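Local coordinates for probable Zn binding protein (Lactobacillus acidophilus, PDB 3Q69), which is of unknown function but, as a mucus-binding-type domain of a putative Lactobacillus mucus-binding protein, may contribute to adhesion to host mucus, at residues 51-65 with 76-90. Numbering follows the deposited sequence.
Sequences DSKWSLTQTFEALPS and PMVGPDEVTVDSKNF
An antiparallel two-stranded sheet joins 55-64 to 77-86 in this elongated Muc B2-like domain, of the ubiquitin clan, and lies against the larger mixed sheet. Leu56 with Val85, Gln58 with Val83, Phe60 with Asp81 and Leu63 with Val78 are hydrogen-bonded pairs, each closed by two backbone bonds; that from Val83 N to Gln58 O is 2.8 Å long and nearly straight. A short break at Glu61 and Ala62, facing Gly79 and the cis-peptide Pro80, interrupts the ladder before Leu63 resumes it.

One face, carrying Gln58, Phe60, Leu63, Val78 and Val83, turns to the large sheet. The Phe60 ring reaches Val83 through CE2, 3.6 Å from CG2, and also packs on Leu33 and Arg96. Beside it, Asp81 forms a salt bridge with Arg96, while Gln58 NE2 donates to Ile34 O. Just before the strand, the Trp54 side chain touches Gln37 of strand 27-42; its indole, with CG anti to the backbone N (chi1 179°), lays CZ3 4.0 Å from Val85 CG1, which lies in the ring plane at its edge. The same CZ3 comes to 3.8 Å from CE2 of Phe90, meeting that ring at its edge, with the two ring planes inclined at 41°. A serine in place of Trp54 would probably open a gap between Val85 and Phe90 and leave the Phe90 ring freer to turn.

The opposite face bears Ser55, Thr57, Thr59, Thr84 and Glu82. Met77, a selenomethionine on this face, brings SE 3.6 Å from CB of Ala62 in the break. Thr59 OG1 lies against Glu82 CG at 3.2 Å. Beyond the strands, Lys88 bends at chi2 and chi3, bringing NZ to donate a 2.7 Å hydrogen bond to Ser52 O from above the carbonyl plane.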
loop_
_atom_site.group_PDB
_atom_site.type_symbol
_atom_site.label_atom_id
_atom_site.label_comp_id
_atom_site.label_asym_id
_atom_site.label_seq_id
_atom_site.Cartn_x
_atom_site.Cartn_y
_atom_site.Cartn_z
ATOM N N ASP A 51 -4.319 -16.473 14.576
ATOM C CA ASP A 51 -2.936 -16.904 14.803
ATOM C C ASP A 51 -2.066 -15.668 15.044
ATOM O O ASP A 51 -1.797 -14.885 14.128
ATOM C CB ASP A 51 -2.386 -17.677 13.608
ATOM C CG ASP A 51 -1.024 -18.306 13.904
ATOM O OD1 ASP A 51 -0.151 -17.595 14.461
ATOM O OD2 ASP A 51 -0.834 -19.498 13.581
ATOM N N SER A 52 -1.625 -15.514 16.287
ATOM C CA SER A 52 -0.811 -14.378 16.704
ATOM C C SER A 52 0.472 -14.133 15.920
ATOM O O SER A 52 0.970 -12.993 15.860
ATOM C CB SER A 52 -0.457 -14.525 18.178
ATOM O OG SER A 52 0.139 -13.336 18.675
ATOM N N LYS A 53 1.002 -15.190 15.315
ATOM C CA LYS A 53 2.242 -15.076 14.565
ATOM C C LYS A 53 2.015 -14.949 13.059
ATOM O O LYS A 53 2.975 -14.953 12.293
ATOM C CB LYS A 53 3.138 -16.283 14.850
ATOM C CG LYS A 53 3.542 -16.426 16.309
ATOM C CD LYS A 53 4.395 -15.254 16.765
ATOM C CE LYS A 53 4.859 -15.434 18.201
ATOM N NZ LYS A 53 5.676 -14.280 18.669
ATOM N N TRP A 54 0.755 -14.835 12.633
ATOM C CA TRP A 54 0.442 -14.684 11.212
ATOM C C TRP A 54 1.100 -13.408 10.727
ATOM O O TRP A 54 1.130 -12.405 11.421
ATOM C CB TRP A 54 -1.068 -14.558 10.957
ATOM C CG TRP A 54 -1.418 -14.368 9.491
ATOM C CD1 TRP A 54 -1.548 -15.349 8.538
ATOM C CD2 TRP A 54 -1.689 -13.125 8.822
ATOM N NE1 TRP A 54 -1.885 -14.793 7.324
ATOM C CE2 TRP A 54 -1.979 -13.436 7.468
ATOM C CE3 TRP A 54 -1.719 -11.785 9.229
ATOM C CZ2 TRP A 54 -2.297 -12.452 6.524
ATOM C CZ3 TRP A 54 -2.038 -10.808 8.288
ATOM C CH2 TRP A 54 -2.321 -11.152 6.946
ATOM N N SER A 55 1.586 -13.443 9.500
ATOM C CA SER A 55 2.264 -12.302 8.903
ATOM C C SER A 55 2.299 -12.491 7.385
ATOM O O SER A 55 2.456 -13.601 6.904
ATOM C CB SER A 55 3.694 -12.177 9.441
ATOM O OG SER A 55 4.245 -10.939 9.032
ATOM N N LEU A 56 2.154 -11.401 6.643
ATOM C CA LEU A 56 2.139 -11.467 5.198
ATOM C C LEU A 56 2.748 -10.201 4.630
ATOM O O LEU A 56 2.456 -9.080 5.051
ATOM C CB LEU A 56 0.698 -11.633 4.701
ATOM C CG LEU A 56 0.449 -11.747 3.186
ATOM C CD1 LEU A 56 1.090 -13.013 2.668
ATOM C CD2 LEU A 56 -1.101 -11.763 2.901
ATOM N N THR A 57 3.605 -10.406 3.647
ATOM C CA THR A 57 4.302 -9.324 3.009
ATOM C C THR A 57 4.022 -9.317 1.525
ATOM O O THR A 57 3.937 -10.375 0.890
ATOM C CB THR A 57 5.838 -9.456 3.235
ATOM O OG1 THR A 57 6.116 -9.324 4.633
ATOM C CG2 THR A 57 6.600 -8.337 2.491
ATOM N N GLN A 58 3.864 -8.121 0.969
ATOM C CA GLN A 58 3.618 -7.974 -0.466
ATOM C C GLN A 58 4.409 -6.725 -0.883
ATOM O O GLN A 58 4.794 -5.897 -0.045
ATOM C CB GLN A 58 2.108 -7.791 -0.753
ATOM C CG GLN A 58 1.258 -8.954 -0.321
ATOM C CD GLN A 58 -0.169 -8.910 -0.828
ATOM O OE1 GLN A 58 -0.438 -9.135 -2.013
ATOM N NE2 GLN A 58 -1.102 -8.619 0.078
ATOM N N THR A 59 4.600 -6.565 -2.181
ATOM C CA THR A 59 5.373 -5.442 -2.669
ATOM C C THR A 59 4.695 -4.580 -3.702
ATOM O O THR A 59 4.085 -5.080 -4.644
ATOM C CB THR A 59 6.710 -5.920 -3.300
ATOM O OG1 THR A 59 7.505 -6.563 -2.297
ATOM C CG2 THR A 59 7.472 -4.738 -3.893
ATOM N N PHE A 60 4.816 -3.276 -3.505
ATOM C CA PHE A 60 4.318 -2.289 -4.447
ATOM C C PHE A 60 5.497 -2.256 -5.426
ATOM O O PHE A 60 6.549 -1.703 -5.096
ATOM C CB PHE A 60 4.218 -0.925 -3.777
ATOM C CG PHE A 60 2.983 -0.731 -2.938
ATOM C CD1 PHE A 60 1.706 -0.807 -3.502
ATOM C CD2 PHE A 60 3.103 -0.347 -1.604
ATOM C CE1 PHE A 60 0.560 -0.495 -2.738
ATOM C CE2 PHE A 60 1.978 -0.036 -0.841
ATOM C CZ PHE A 60 0.701 -0.107 -1.416
ATOM N N GLU A 61 5.349 -2.864 -6.599
ATOM C CA GLU A 61 6.443 -2.903 -7.576
ATOM C C GLU A 61 7.031 -1.538 -7.947
ATOM O O GLU A 61 6.380 -0.496 -7.791
ATOM C CB GLU A 61 5.977 -3.602 -8.859
ATOM C CG GLU A 61 5.373 -5.000 -8.639
ATOM C CD GLU A 61 6.354 -5.971 -7.989
ATOM O OE1 GLU A 61 7.505 -6.082 -8.479
ATOM O OE2 GLU A 61 5.970 -6.624 -6.992
ATOM N N ALA A 62 8.260 -1.568 -8.461
ATOM C CA ALA A 62 8.951 -0.356 -8.883
ATOM C C ALA A 62 8.064 0.353 -9.900
ATOM O O ALA A 62 7.494 -0.285 -10.782
ATOM C CB ALA A 62 10.292 -0.703 -9.503
ATOM N N LEU A 63 7.950 1.671 -9.769
ATOM C CA LEU A 63 7.106 2.467 -10.648
ATOM C C LEU A 63 7.929 3.556 -11.332
ATOM O O LEU A 63 8.187 4.617 -10.754
ATOM C CB LEU A 63 5.982 3.114 -9.832
ATOM C CG LEU A 63 4.902 3.847 -10.627
ATOM C CD1 LEU A 63 4.062 2.819 -11.382
ATOM C CD2 LEU A 63 4.036 4.668 -9.681
ATOM N N PRO A 64 8.380 3.299 -12.567
ATOM C CA PRO A 64 9.174 4.295 -13.292
ATOM C C PRO A 64 8.356 5.574 -13.480
ATOM O O PRO A 64 7.194 5.529 -13.873
ATOM C CB PRO A 64 9.467 3.599 -14.620
ATOM C CG PRO A 64 9.454 2.161 -14.274
ATOM C CD PRO A 64 8.251 2.065 -13.355
ATOM N N SER A 65 8.963 6.718 -13.201
ATOM C CA SER A 65 8.259 7.991 -13.349
ATOM C C SER A 65 8.067 8.362 -14.823
ATOM O O SER A 65 8.947 8.117 -15.660
ATOM C CB SER A 65 9.044 9.095 -12.649
ATOM O OG SER A 65 9.008 8.938 -11.247
ATOM N N PRO A 76 13.317 9.493 -10.621
ATOM C CA PRO A 76 13.093 8.776 -11.880
ATOM C C PRO A 76 12.276 7.496 -11.715
ATOM O O PRO A 76 11.628 7.034 -12.652
ATOM C CB PRO A 76 14.514 8.509 -12.379
ATOM C CG PRO A 76 15.294 8.394 -11.103
ATOM C CD PRO A 76 14.755 9.532 -10.294
HETATM N N MSE A 77 12.316 6.917 -10.523
HETATM C CA MSE A 77 11.568 5.706 -10.252
HETATM C C MSE A 77 11.254 5.554 -8.761
HETATM O O MSE A 77 12.102 5.765 -7.892
HETATM C CB MSE A 77 12.350 4.487 -10.723
HETATM C CG MSE A 77 11.626 3.192 -10.457
HETATM SE SE MSE A 77 12.735 1.635 -10.832
HETATM C CE MSE A 77 13.449 1.362 -9.059
ATOM N N VAL A 78 10.026 5.152 -8.475
ATOM C CA VAL A 78 9.581 4.956 -7.108
ATOM C C VAL A 78 9.499 3.478 -6.753
ATOM O O VAL A 78 9.234 2.646 -7.613
ATOM C CB VAL A 78 8.199 5.611 -6.896
ATOM C CG1 VAL A 78 7.624 5.213 -5.541
ATOM C CG2 VAL A 78 8.347 7.127 -7.006
ATOM N N GLY A 79 9.719 3.159 -5.481
ATOM C CA GLY A 79 9.664 1.775 -5.041
ATOM C C GLY A 79 10.868 1.015 -5.541
ATOM O O GLY A 79 11.803 1.644 -6.027
ATOM N N PRO A 80 10.899 -0.323 -5.427
ATOM C CA PRO A 80 9.848 -1.173 -4.849
ATOM C C PRO A 80 9.658 -0.884 -3.355
ATOM O O PRO A 80 10.571 -0.376 -2.677
ATOM C CB PRO A 80 10.372 -2.588 -5.096
ATOM C CG PRO A 80 11.851 -2.412 -5.059
ATOM C CD PRO A 80 12.051 -1.136 -5.855
ATOM N N ASP A 81 8.488 -1.233 -2.831
ATOM C CA ASP A 81 8.196 -0.983 -1.425
ATOM C C ASP A 81 7.481 -2.178 -0.810
ATOM O O ASP A 81 6.332 -2.484 -1.176
ATOM C CB ASP A 81 7.341 0.282 -1.316
ATOM C CG ASP A 81 7.161 0.761 0.116
ATOM O OD1 ASP A 81 7.571 0.048 1.056
ATOM O OD2 ASP A 81 6.604 1.859 0.307
ATOM N N GLU A 82 8.162 -2.866 0.103
ATOM C CA GLU A 82 7.574 -4.027 0.759
ATOM C C GLU A 82 6.718 -3.618 1.947
ATOM O O GLU A 82 7.174 -2.885 2.855
ATOM C CB GLU A 82 8.646 -4.998 1.250
ATOM C CG GLU A 82 9.387 -5.744 0.157
ATOM C CD GLU A 82 10.135 -6.946 0.699
ATOM O OE1 GLU A 82 10.506 -6.905 1.896
ATOM O OE2 GLU A 82 10.362 -7.922 -0.066
ATOM N N VAL A 83 5.481 -4.113 1.947
ATOM C CA VAL A 83 4.533 -3.817 3.013
ATOM C C VAL A 83 4.156 -5.106 3.720
ATOM O O VAL A 83 3.838 -6.091 3.080
ATOM C CB VAL A 83 3.251 -3.146 2.460
ATOM C CG1 VAL A 83 2.204 -3.028 3.532
ATOM C CG2 VAL A 83 3.590 -1.802 1.914
ATOM N N THR A 84 4.222 -5.090 5.043
ATOM C CA THR A 84 3.887 -6.247 5.845
ATOM C C THR A 84 2.754 -5.922 6.807
ATOM O O THR A 84 2.681 -4.830 7.383
ATOM C CB THR A 84 5.095 -6.750 6.662
ATOM O OG1 THR A 84 6.093 -7.263 5.772
ATOM C CG2 THR A 84 4.661 -7.901 7.584
ATOM N N VAL A 85 1.860 -6.890 6.954
ATOM C CA VAL A 85 0.722 -6.766 7.844
ATOM C C VAL A 85 0.758 -8.034 8.671
ATOM O O VAL A 85 0.879 -9.127 8.135
ATOM C CB VAL A 85 -0.613 -6.734 7.080
ATOM C CG1 VAL A 85 -1.793 -6.861 8.088
ATOM C CG2 VAL A 85 -0.728 -5.474 6.282
ATOM N N ASP A 86 0.672 -7.890 9.979
ATOM C CA ASP A 86 0.698 -9.043 10.868
ATOM C C ASP A 86 -0.542 -9.015 11.752
ATOM O O ASP A 86 -1.249 -7.998 11.869
ATOM C CB ASP A 86 1.970 -9.032 11.722
ATOM C CG ASP A 86 2.295 -7.652 12.244
ATOM O OD1 ASP A 86 1.438 -7.055 12.932
ATOM O OD2 ASP A 86 3.403 -7.150 11.958
ATOM N N SER A 87 -0.815 -10.149 12.372
ATOM C CA SER A 87 -1.984 -10.254 13.227
ATOM C C SER A 87 -2.051 -9.237 14.378
ATOM O O SER A 87 -3.114 -8.687 14.662
ATOM C CB SER A 87 -2.058 -11.660 13.785
ATOM O OG SER A 87 -3.271 -11.866 14.471
ATOM N N LYS A 88 -0.916 -8.977 15.023
ATOM C CA LYS A 88 -0.847 -8.047 16.157
ATOM C C LYS A 88 -1.082 -6.579 15.863
ATOM O O LYS A 88 -1.386 -5.810 16.773
ATOM C CB LYS A 88 0.498 -8.169 16.885
ATOM C CG LYS A 88 0.514 -9.215 18.008
ATOM C CD LYS A 88 1.024 -10.565 17.513
ATOM C CE LYS A 88 2.544 -10.545 17.306
ATOM N NZ LYS A 88 3.072 -11.918 17.127
ATOM N N ASN A 89 -0.932 -6.178 14.611
ATOM C CA ASN A 89 -1.124 -4.781 14.241
ATOM C C ASN A 89 -1.954 -4.767 12.966
ATOM O O ASN A 89 -1.777 -3.903 12.095
ATOM C CB ASN A 89 0.239 -4.111 13.998
ATOM C CG ASN A 89 1.239 -4.367 15.133
ATOM O OD1 ASN A 89 1.055 -3.902 16.260
ATOM N ND2 ASN A 89 2.296 -5.116 14.834
ATOM N N PHE A 90 -2.883 -5.712 12.872
ATOM C CA PHE A 90 -3.707 -5.823 11.673
ATOM C C PHE A 90 -4.497 -4.567 11.313
ATOM O O PHE A 90 -4.543 -4.158 10.146
ATOM C CB PHE A 90 -4.677 -7.005 11.793
ATOM C CG PHE A 90 -5.282 -7.412 10.482
ATOM C CD1 PHE A 90 -6.385 -6.725 9.962
ATOM C CD2 PHE A 90 -4.723 -8.446 9.744
ATOM C CE1 PHE A 90 -6.909 -7.054 8.728
ATOM C CE2 PHE A 90 -5.244 -8.792 8.483
ATOM C CZ PHE A 90 -6.340 -8.093 7.981
HETATM O O HOH W 1 9.449 -7.828 -3.082
#